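Local coordinates for chitin-binding type-4 domain-containing protein (Photorhabdus laumondii subsp. laumondii, PDB 6T5Z) that probably cleaves chitin oxidatively at a copper centre, as an AA10 lytic polysaccharide monooxygenase, at residues I51-I56 with A61-T66. Numbering follows the deposited sequence.
Sequences IASAGI and ALDAQT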
loop_
_atom_site.group_PDB
_atom_site.type_symbol
_atom_site.label_atom_id
_atom_site.label_comp_id
_atom_site.label_asym_id
_atom_site.label_seq_id
_atom_site.Cartn_x
_atom_site.Cartn_y
_atom_site.Cartn_z
ATOM N N ILE A 51 -9.022 3.236 4.127
ATOM C CA ILE A 51 -7.630 2.828 4.261
ATOM C C ILE A 51 -6.831 3.243 3.030
ATOM O O ILE A 51 -5.750 3.833 3.143
ATOM C CB ILE A 51 -7.557 1.315 4.519
ATOM C CG1 ILE A 51 -8.139 1.000 5.903
ATOM C CG2 ILE A 51 -6.132 0.825 4.425
ATOM C CD1 ILE A 51 -8.312 -0.463 6.155
ATOM N N ALA A 52 -7.373 2.986 1.833
ATOM C CA ALA A 52 -6.655 3.305 0.603
ATOM C C ALA A 52 -6.445 4.805 0.418
ATOM O O ALA A 52 -5.427 5.207 -0.150
ATOM C CB ALA A 52 -7.392 2.725 -0.599
ATOM N N SER A 53 -7.381 5.633 0.876
ATOM C CA SER A 53 -7.234 7.079 0.803
ATOM C C SER A 53 -6.433 7.665 1.956
ATOM O O SER A 53 -6.280 8.891 2.013
ATOM C CB SER A 53 -8.608 7.764 0.768
ATOM O OG SER A 53 -9.380 7.399 1.900
ATOM N N ALA A 54 -5.929 6.830 2.866
ATOM C CA ALA A 54 -5.302 7.292 4.110
ATOM C C ALA A 54 -6.211 8.251 4.868
ATOM O O ALA A 54 -5.735 9.161 5.551
ATOM C CB ALA A 54 -3.934 7.943 3.857
ATOM N N GLY A 55 -7.525 8.044 4.762
ATOM C CA GLY A 55 -8.479 8.912 5.421
ATOM C C GLY A 55 -8.493 10.352 4.958
ATOM O O GLY A 55 -8.998 11.214 5.688
ATOM N N ILE A 56 -7.966 10.644 3.773
ATOM C CA ILE A 56 -7.932 12.001 3.228
ATOM C C ILE A 56 -9.050 12.137 2.199
ATOM O O ILE A 56 -9.080 11.403 1.206
ATOM C CB ILE A 56 -6.564 12.313 2.605
ATOM C CG1 ILE A 56 -5.462 12.181 3.661
ATOM C CG2 ILE A 56 -6.544 13.708 1.999
ATOM C CD1 ILE A 56 -4.064 12.055 3.036
ATOM N N ALA A 61 -11.429 8.652 -4.022
ATOM C CA ALA A 61 -11.638 7.764 -5.169
ATOM C C ALA A 61 -10.968 6.412 -4.959
ATOM O O ALA A 61 -11.463 5.392 -5.445
ATOM C CB ALA A 61 -11.122 8.411 -6.453
ATOM N N LEU A 62 -9.854 6.382 -4.230
ATOM C CA LEU A 62 -9.150 5.126 -4.011
ATOM C C LEU A 62 -9.931 4.153 -3.137
ATOM O O LEU A 62 -9.584 2.971 -3.094
ATOM C CB LEU A 62 -7.784 5.381 -3.366
ATOM C CG LEU A 62 -6.810 6.226 -4.185
ATOM C CD1 LEU A 62 -5.480 6.363 -3.453
ATOM C CD2 LEU A 62 -6.608 5.615 -5.566
ATOM N N ASP A 63 -10.965 4.615 -2.444
ATOM C CA ASP A 63 -11.687 3.742 -1.526
ATOM C C ASP A 63 -12.720 2.877 -2.226
ATOM O O ASP A 63 -13.301 1.988 -1.593
ATOM C CB ASP A 63 -12.337 4.583 -0.424
ATOM C CG ASP A 63 -11.314 5.204 0.493
ATOM O OD1 ASP A 63 -10.278 4.545 0.758
ATOM O OD2 ASP A 63 -11.524 6.352 0.938
ATOM N N ALA A 64 -12.969 3.113 -3.512
ATOM C CA ALA A 64 -13.835 2.218 -4.260
ATOM C C ALA A 64 -13.238 0.820 -4.226
ATOM O O ALA A 64 -12.017 0.658 -4.271
ATOM C CB ALA A 64 -13.969 2.705 -5.703
ATOM N N GLN A 65 -14.096 -0.199 -4.127
ATOM C CA GLN A 65 -13.614 -1.579 -4.082
ATOM C C GLN A 65 -14.607 -2.472 -4.822
ATOM O O GLN A 65 -15.692 -2.780 -4.314
ATOM C CB GLN A 65 -13.395 -2.055 -2.649
ATOM C CG GLN A 65 -12.654 -3.384 -2.573
ATOM C CD GLN A 65 -11.359 -3.372 -3.362
ATOM O OE1 GLN A 65 -10.468 -2.555 -3.108
ATOM N NE2 GLN A 65 -11.249 -4.275 -4.328
ATOM N N THR A 66 -14.235 -2.858 -6.039
ATOM C CA THR A 66 -14.925 -3.884 -6.811
ATOM C C THR A 66 -13.859 -4.714 -7.506
ATOM O O THR A 66 -12.709 -4.288 -7.640
ATOM C CB THR A 66 -15.887 -3.311 -7.873
ATOM O OG1 THR A 66 -15.118 -2.686 -8.910
ATOM C CG2 THR A 66 -16.847 -2.288 -7.272
HETATM O O HOH W 1 -10.188 2.053 1.826
#
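S53 presents two donors to the carboxylate of D63, one to each oxygen. Its hydroxyl gives a short bond of 2.6 Å from OG to OD2 of D63, taken up by the syn lone pair of that oxygen; OG also has a weak bond with O of H50. The backbone N of S53 donates a hydrogen bond of 3.1 Å to OD1 of D63. It too comes from the syn side, but 32° out of the carboxylate plane. A chi1 of 57° turns OG back over the serine's own backbone, bringing it to the same carboxylate as the amide. OD1 takes a further hydrogen from a water, 2.7 Å from that oxygen, and the same water accepts from N of A52 at 3.0 Å. OD2 has a weak bond from ND1 of H50 as well, so both oxygens have more than one partner, an environment consistent with an ionised aspartate. All this lies in the large insertion between strands 2-6 and 73-76, the L2 region of the immunoglobulin-like beta-sandwich of AA10 enzymes, away from the copper site of H1 and H90. Here the type I turn I51-A54, closed by A54 N to I51 O, is tied to the 3-10 segment that includes 61-63. Alongside, CB of A52 meets CB of L62 at 3.9 Å. CD1 of L62 lies 3.5 Å from O of A52, and the leucine also packs on V28 and C14.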